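Local coordinates for protein alpha-glucosidase (Bacteroides thetaiotaomicron, PDB 5XFM) that probably hydrolyses beta-L-arabinopyranosides and alpha-galactosides, as a calcium-containing bifunctional member of glycoside hydrolase family 97, at residues W301-Q305 / A530-N534; G46-L50 / I201-V207. The protein carries 1 engineered substitution. All blocks are in the same frame, centred on the assembly; numbering follows the deposited sequence.

Interaction 1: W301-Q305 / A530-N534; sequences WILWQ and ALAPN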
ATOM      1  N   TRP A 301      10.279 -11.324  16.922  1.00 20.21           N
ATOM      2  CA  TRP A 301      10.969 -10.047  17.101  1.00 21.79           C
ATOM      3  C   TRP A 301      10.053  -8.873  17.467  1.00 21.19           C
ATOM      4  O   TRP A 301      10.493  -7.945  18.120  1.00 20.59           O
ATOM      5  CB  TRP A 301      11.763  -9.682  15.841  1.00 21.97           C
ATOM      6  CG  TRP A 301      12.466  -8.365  15.968  1.00 24.65           C
ATOM      7  CD1 TRP A 301      13.724  -8.142  16.454  1.00 24.24           C
ATOM      8  CD2 TRP A 301      11.934  -7.080  15.630  1.00 25.23           C
ATOM      9  NE1 TRP A 301      14.010  -6.796  16.429  1.00 21.88           N
ATOM     10  CE2 TRP A 301      12.925  -6.124  15.929  1.00 29.58           C
ATOM     11  CE3 TRP A 301      10.712  -6.645  15.104  1.00 22.33           C
ATOM     12  CZ2 TRP A 301      12.734  -4.758  15.713  1.00 25.07           C
ATOM     13  CZ3 TRP A 301      10.525  -5.292  14.890  1.00 26.28           C
ATOM     14  CH2 TRP A 301      11.531  -4.365  15.193  1.00 26.40           C
ATOM     15  N   ILE A 302       8.809  -8.861  17.005  1.00 25.40           N
ATOM     16  CA  ILE A 302       7.973  -7.684  17.257  1.00 25.49           C
ATOM     17  C   ILE A 302       7.808  -7.413  18.768  1.00 24.94           C
ATOM     18  O   ILE A 302       8.015  -6.288  19.225  1.00 22.77           O
ATOM     19  CB  ILE A 302       6.586  -7.797  16.564  1.00 16.37           C
ATOM     20  CG1 ILE A 302       5.724  -6.578  16.892  1.00 22.64           C
ATOM     21  CG2 ILE A 302       5.861  -9.090  16.924  1.00 20.00           C
ATOM     22  CD1 ILE A 302       6.349  -5.270  16.483  1.00 22.71           C
ATOM     23  N   LEU A 303       7.510  -8.447  19.547  1.00 25.71           N
ATOM     24  CA  LEU A 303       7.304  -8.275  20.983  1.00 23.70           C
ATOM     25  C   LEU A 303       8.492  -8.697  21.849  1.00 23.83           C
ATOM     26  O   LEU A 303       8.652  -8.196  22.963  1.00 28.75           O
ATOM     27  CB  LEU A 303       6.059  -9.050  21.420  1.00 27.03           C
ATOM     28  CG  LEU A 303       4.735  -8.348  21.125  1.00 22.12           C
ATOM     29  CD1 LEU A 303       3.561  -9.222  21.524  1.00 22.27           C
ATOM     30  CD2 LEU A 303       4.692  -7.025  21.866  1.00 21.01           C
ATOM     31  N   TRP A 304       9.311  -9.621  21.353  1.00 20.01           N
ATOM     32  CA  TRP A 304      10.438 -10.129  22.131  1.00 23.32           C
ATOM     33  C   TRP A 304      11.777  -9.556  21.647  1.00 24.43           C
ATOM     34  O   TRP A 304      12.812  -9.737  22.289  1.00 26.09           O
ATOM     35  CB  TRP A 304      10.456 -11.658  22.094  1.00 17.28           C
ATOM     36  CG  TRP A 304       9.290 -12.297  22.805  1.00 16.64           C
ATOM     37  CD1 TRP A 304       8.161 -11.675  23.265  1.00 17.59           C
ATOM     38  CD2 TRP A 304       9.143 -13.686  23.137  1.00 17.86           C
ATOM     39  NE1 TRP A 304       7.323 -12.590  23.858  1.00 18.50           N
ATOM     40  CE2 TRP A 304       7.904 -13.832  23.792  1.00 20.06           C
ATOM     41  CE3 TRP A 304       9.940 -14.820  22.941  1.00 18.06           C
ATOM     42  CZ2 TRP A 304       7.445 -15.065  24.258  1.00 19.06           C
ATOM     43  CZ3 TRP A 304       9.479 -16.043  23.398  1.00 20.49           C
ATOM     44  CH2 TRP A 304       8.245 -16.155  24.053  1.00 22.01           C
ATOM     45  N   GLN A 305      11.736  -8.873  20.509  1.00 17.94           N
ATOM     46  CA  GLN A 305      12.865  -8.110  19.964  1.00 23.78           C
ATOM     47  C   GLN A 305      14.141  -8.927  19.748  1.00 23.05           C
ATOM     48  O   GLN A 305      14.087 -10.151  19.604  1.00 26.34           O
ATOM     49  CB  GLN A 305      13.154  -6.905  20.861  1.00 22.65           C
ATOM     50  CG  GLN A 305      11.982  -5.928  20.958  1.00 19.94           C
ATOM     51  CD  GLN A 305      11.755  -5.143  19.680  1.00 26.00           C
ATOM     52  OE1 GLN A 305      12.674  -4.516  19.156  1.00 26.62           O
ATOM     53  NE2 GLN A 305      10.522  -5.175  19.170  1.00 28.79           N
ATOM     54  N   ALA A 530       1.285  -9.776  15.513  1.00 24.52           N
ATOM     55  CA  ALA A 530       2.112  -9.565  16.691  1.00 25.37           C
ATOM     56  C   ALA A 530       1.642 -10.381  17.900  1.00 26.32           C
ATOM     57  O   ALA A 530       1.639  -9.890  19.024  1.00 30.37           O
ATOM     58  CB  ALA A 530       2.136  -8.091  17.037  1.00 29.77           C
ATOM     59  N   LEU A 531       1.272 -11.635  17.670  1.00 23.89           N
ATOM     60  CA  LEU A 531       0.917 -12.525  18.766  1.00 26.56           C
ATOM     61  C   LEU A 531       2.174 -13.053  19.454  1.00 27.76           C
ATOM     62  O   LEU A 531       3.277 -12.949  18.919  1.00 31.02           O
ATOM     63  CB  LEU A 531       0.058 -13.688  18.266  1.00 25.40           C
ATOM     64  CG  LEU A 531      -1.299 -13.329  17.669  1.00 24.21           C
ATOM     65  CD1 LEU A 531      -2.041 -14.576  17.230  1.00 26.73           C
ATOM     66  CD2 LEU A 531      -2.115 -12.532  18.661  1.00 29.35           C
ATOM     67  N   ALA A 532       2.001 -13.612  20.645  1.00 24.50           N
ATOM     68  CA  ALA A 532       3.099 -14.254  21.371  1.00 24.44           C
ATOM     69  C   ALA A 532       2.564 -15.478  22.124  1.00 21.41           C
ATOM     70  O   ALA A 532       1.377 -15.536  22.439  1.00 20.58           O
ATOM     71  CB  ALA A 532       3.754 -13.273  22.307  1.00 17.66           C
ATOM     72  N   PRO A 533       3.429 -16.468  22.399  1.00 20.56           N
ATOM     73  CA  PRO A 533       2.978 -17.714  23.038  1.00 23.22           C
ATOM     74  C   PRO A 533       2.174 -17.508  24.327  1.00 21.68           C
ATOM     75  O   PRO A 533       1.165 -18.190  24.548  1.00 23.28           O
ATOM     76  CB  PRO A 533       4.288 -18.448  23.339  1.00 21.45           C
ATOM     77  CG  PRO A 533       5.267 -17.912  22.365  1.00 24.83           C
ATOM     78  CD  PRO A 533       4.846 -16.523  21.997  1.00 23.44           C
ATOM     79  N   ASN A 534       2.603 -16.557  25.150  1.00 24.61           N
ATOM     80  CA  ASN A 534       1.910 -16.245  26.397  1.00 24.07           C
ATOM     81  C   ASN A 534       0.447 -15.847  26.195  1.00 29.64           C
ATOM     82  O   ASN A 534      -0.350 -15.915  27.133  1.00 33.98           O
ATOM     83  CB  ASN A 534       2.653 -15.140  27.145  1.00 24.80           C
ATOM     84  CG  ASN A 534       2.842 -13.897  26.307  1.00 23.82           C
ATOM     85  OD1 ASN A 534       3.712 -13.850  25.440  1.00 21.46           O
ATOM     86  ND2 ASN A 534       2.041 -12.876  26.574  1.00 25.54           N
TER
HETATM   87  O   HOH W   1       4.907 -11.620  25.182  1.00 19.90           O
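Trp304, Leu303 and Ile302, on the short helix 300-304, meet the 530-534 loop chiefly through apolar contacts. Trp304 and Pro533 approach from opposite directions: the six-membered end of the indole reaches the proline ring, with Trp304 CZ2 3.7 Å from Pro533 CD and Trp304 CH2 3.8 Å from Pro533 CG. The proline meets the indole obliquely, and so does the methyl of Ala532, which lies nearer the pyrrole nitrogen. Nearer the loop's start, Ile302 CG2 packs on Ala530 CB at 3.9 Å. Its CG1 points anti to the backbone N (chi1 178°), and both branches thereby straddle that methyl. Leu303 reaches between the two alanines, its CD1 touching the carbonyl oxygen of Ala530 and the methyl of Ala532.

The polar part runs through one water. Lying in the indole plane at the ring edge, it accepts from Trp304 NE1 at 2.9 Å and donates to Asn534 OD1 at 2.5 Å. The Asn534 amide slides past the indole with the two planes only 20° apart, while its ND2 is bonded to Asp538 and Asn495, which should fix the amide's rotation. Tyr317 meets the Trp304 ring edge-to-face, and Arg500 adds a cation-pi contact. A leucine in place of Trp304 would probably leave the water without its N-H donor and open a gap beside Pro533.

The parallel strands 295-299 and 526-528, neighbours in the TIM-barrel sheet, lead into these two segments. Direct packing and a water-mediated link thus join what follows the first and last barrel strands, the water satisfying the indole N-H.

Interaction 2: G46-L50 / I201-V207; sequences GKTML and IGNDGWV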
ATOM      1  N   GLY A  46     -20.716  17.006 -12.164  1.00 20.86           N
ATOM      2  CA  GLY A  46     -20.819  18.419 -12.485  1.00 25.09           C
ATOM      3  C   GLY A  46     -20.058  19.333 -11.545  1.00 28.73           C
ATOM      4  O   GLY A  46     -19.964  20.539 -11.773  1.00 32.61           O
ATOM      5  N   LYS A  47     -19.487  18.759 -10.492  1.00 30.41           N
ATOM      6  CA  LYS A  47     -18.666  19.532  -9.576  1.00 24.99           C
ATOM      7  C   LYS A  47     -17.198  19.412  -9.938  1.00 25.85           C
ATOM      8  O   LYS A  47     -16.717  18.329 -10.265  1.00 22.93           O
ATOM      9  CB  LYS A  47     -18.890  19.094  -8.126  1.00 29.29           C
ATOM     10  CG  LYS A  47     -20.333  19.201  -7.646  1.00 32.36           C
ATOM     11  CD  LYS A  47     -20.827  20.646  -7.715  1.00 32.28           C
ATOM     12  CE  LYS A  47     -19.816  21.634  -7.134  1.00 41.47           C
ATOM     13  NZ  LYS A  47     -20.390  22.999  -6.950  1.00 51.29           N
ATOM     14  N   THR A  48     -16.504  20.547  -9.918  1.00 25.74           N
ATOM     15  CA  THR A  48     -15.071  20.577 -10.168  1.00 24.04           C
ATOM     16  C   THR A  48     -14.340  19.837  -9.051  1.00 28.76           C
ATOM     17  O   THR A  48     -14.486  20.169  -7.869  1.00 20.99           O
ATOM     18  CB  THR A  48     -14.537  22.029 -10.258  1.00 26.27           C
ATOM     19  OG1 THR A  48     -15.306  22.776 -11.210  1.00 27.71           O
ATOM     20  CG2 THR A  48     -13.070  22.041 -10.674  1.00 25.44           C
ATOM     21  N   MET A  49     -13.545  18.843  -9.433  1.00 23.52           N
ATOM     22  CA  MET A  49     -12.787  18.050  -8.473  1.00 19.72           C
ATOM     23  C   MET A  49     -11.302  18.340  -8.627  1.00 24.19           C
ATOM     24  O   MET A  49     -10.567  18.464  -7.642  1.00 18.77           O
ATOM     25  CB  MET A  49     -13.080  16.566  -8.674  1.00 22.58           C
ATOM     26  CG  MET A  49     -14.559  16.240  -8.614  1.00 18.72           C
ATOM     27  SD  MET A  49     -15.252  16.621  -6.999  1.00 25.08           S
ATOM     28  CE  MET A  49     -14.639  15.233  -6.048  1.00 22.54           C
ATOM     29  N   LEU A  50     -10.861  18.448  -9.875  1.00 16.97           N
ATOM     30  CA  LEU A  50      -9.541  18.987 -10.156  1.00 20.04           C
ATOM     31  C   LEU A  50      -9.707  20.147 -11.109  1.00 22.65           C
ATOM     32  O   LEU A  50     -10.376  20.022 -12.132  1.00 20.82           O
ATOM     33  CB  LEU A  50      -8.617  17.938 -10.781  1.00 19.95           C
ATOM     34  CG  LEU A  50      -7.915  16.921  -9.881  1.00 25.20           C
ATOM     35  CD1 LEU A  50      -8.865  15.786  -9.549  1.00 21.30           C
ATOM     36  CD2 LEU A  50      -6.672  16.385 -10.581  1.00 22.43           C
ATOM     37  N   ILE A 201     -12.608  17.456  -1.157  1.00 21.85           N
ATOM     38  CA  ILE A 201     -13.012  18.580  -1.993  1.00 22.46           C
ATOM     39  C   ILE A 201     -14.217  19.302  -1.379  1.00 27.44           C
ATOM     40  O   ILE A 201     -15.304  19.333  -1.960  1.00 29.54           O
ATOM     41  CB  ILE A 201     -13.346  18.110  -3.422  1.00 22.07           C
ATOM     42  CG1 ILE A 201     -12.312  17.075  -3.895  1.00 19.25           C
ATOM     43  CG2 ILE A 201     -13.389  19.291  -4.385  1.00 17.47           C
ATOM     44  CD1 ILE A 201     -10.894  17.618  -3.995  1.00 16.18           C
ATOM     45  N   GLY A 202     -14.015  19.872  -0.196  1.00 23.56           N
ATOM     46  CA  GLY A 202     -15.085  20.541   0.516  1.00 25.87           C
ATOM     47  C   GLY A 202     -16.211  19.572   0.803  1.00 26.01           C
ATOM     48  O   GLY A 202     -16.034  18.587   1.521  1.00 28.36           O
ATOM     49  N   ASN A 203     -17.372  19.847   0.221  1.00 27.28           N
ATOM     50  CA  ASN A 203     -18.522  18.966   0.365  1.00 33.24           C
ATOM     51  C   ASN A 203     -18.806  18.180  -0.915  1.00 28.64           C
ATOM     52  O   ASN A 203     -19.783  17.440  -0.989  1.00 23.31           O
ATOM     53  CB  ASN A 203     -19.751  19.766   0.793  1.00 29.64           C
ATOM     54  CG  ASN A 203     -19.526  20.511   2.099  1.00 37.27           C
ATOM     55  OD1 ASN A 203     -19.639  21.736   2.154  1.00 43.22           O
ATOM     56  ND2 ASN A 203     -19.161  19.777   3.147  1.00 26.94           N
ATOM     57  N   ASP A 204     -17.966  18.372  -1.930  1.00 26.11           N
ATOM     58  CA  ASP A 204     -18.186  17.722  -3.219  1.00 27.86           C
ATOM     59  C   ASP A 204     -17.447  16.391  -3.381  1.00 33.28           C
ATOM     60  O   ASP A 204     -17.271  15.921  -4.502  1.00 36.50           O
ATOM     61  CB  ASP A 204     -17.782  18.660  -4.354  1.00 31.81           C
ATOM     62  CG  ASP A 204     -18.416  20.027  -4.227  1.00 35.50           C
ATOM     63  OD1 ASP A 204     -19.593  20.090  -3.822  1.00 36.87           O
ATOM     64  OD2 ASP A 204     -17.747  21.034  -4.547  1.00 35.14           O
ATOM     65  N   GLY A 205     -17.040  15.774  -2.274  1.00 24.18           N
ATOM     66  CA  GLY A 205     -16.429  14.456  -2.333  1.00 26.47           C
ATOM     67  C   GLY A 205     -14.926  14.338  -2.111  1.00 22.68           C
ATOM     68  O   GLY A 205     -14.342  15.081  -1.332  1.00 20.12           O
ATOM     69  N   TRP A 206     -14.312  13.361  -2.776  1.00 21.68           N
ATOM     70  CA  TRP A 206     -12.945  12.965  -2.467  1.00 22.39           C
ATOM     71  C   TRP A 206     -12.094  12.659  -3.700  1.00 21.05           C
ATOM     72  O   TRP A 206     -12.589  12.158  -4.719  1.00 23.01           O
ATOM     73  CB  TRP A 206     -12.954  11.734  -1.549  1.00 24.66           C
ATOM     74  CG  TRP A 206     -13.769  11.900  -0.294  1.00 25.72           C
ATOM     75  CD1 TRP A 206     -15.118  11.734  -0.160  1.00 20.52           C
ATOM     76  CD2 TRP A 206     -13.281  12.281   1.000  1.00 20.90           C
ATOM     77  NE1 TRP A 206     -15.498  11.975   1.138  1.00 21.40           N
ATOM     78  CE2 TRP A 206     -14.388  12.312   1.870  1.00 25.33           C
ATOM     79  CE3 TRP A 206     -12.013  12.589   1.508  1.00 23.95           C
ATOM     80  CZ2 TRP A 206     -14.266  12.646   3.224  1.00 25.98           C
ATOM     81  CZ3 TRP A 206     -11.893  12.916   2.850  1.00 20.34           C
ATOM     82  CH2 TRP A 206     -13.015  12.944   3.690  1.00 22.45           C
ATOM     83  N   VAL A 207     -10.801  12.934  -3.572  1.00 22.25           N
ATOM     84  CA  VAL A 207      -9.814  12.611  -4.597  1.00 20.98           C
ATOM     85  C   VAL A 207      -8.566  11.937  -3.996  1.00 23.01           C
ATOM     86  O   VAL A 207      -7.992  12.435  -3.045  1.00 20.09           O
ATOM     87  CB  VAL A 207      -9.377  13.867  -5.359  1.00 20.95           C
ATOM     88  CG1 VAL A 207      -8.211  13.546  -6.290  1.00 20.74           C
ATOM     89  CG2 VAL A 207     -10.556  14.468  -6.136  1.00 21.97           C
TER
HETATM   90  O   HOH W   2     -19.129  23.199  -4.451  1.00 43.72           O
HETATM   91  O   HOH W   3     -15.695  21.872  -6.313  1.00 28.39           O
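Ile201 opens the second segment against Met49, its CG1 3.7 Å from the methionine CE, while its CG2 faces the carbonyl oxygen of Thr48. A type II' turn from Ile201 to Asp204 then brings the aspartate opposite Lys47. The two side chains cross at about a right angle, with Lys47 CE 3.4 Å from Asp204 OD2 but Lys47 NZ 4.1 Å from that oxygen, too far apart for a salt bridge. Two waters fill in: one accepts from Lys47 NZ and donates to Asp204 OD2 at 2.6 Å, and the other donates both to Asp204 OD2 and to Thr48 O. The Met49 chain, bent at chi2 (-63°) and chi3 (-77°), brings Met49 CE to 3.1 Å from Asp204 O and over the backbone of Gly205, where a beta carbon would crowd it. At Val207, CG2 meets Met49 CB and CG1 lies 4.0 Å from Leu50 CD1.

A classic beta bulge sets Met49 and Leu50 together across from Val42, and Ile263 of strand 256-266 also touches Leu50 and Val207. The contact therefore packs two antiparallel sheets of the N-terminal domain face to face, its inner part apolar and its outer end a hydrated charge pair, whose attraction is probably screened by water.

In the fold
Interactions 1 and 2 lie on opposite sides of the chain's centre, their centres about 44 Å apart and their nearest atoms about 29 Å apart. They come in series along the chain: interaction 2 joins two sheets in the N-terminal family region, and interaction 1 then joins the segments that follow the neighbouring barrel strands 295-299 and 526-528. The calcium ion, held by Glu174, Glu452 and Glu458, draws ligands from both regions and probably marks the active site, as in other family 97 enzymes. Interaction 1 lies nearer the metal but does not bind it, the side chain of Ile302 being about 9 Å away and touching Val461 of helix 458-462, which begins at the ligand Glu458.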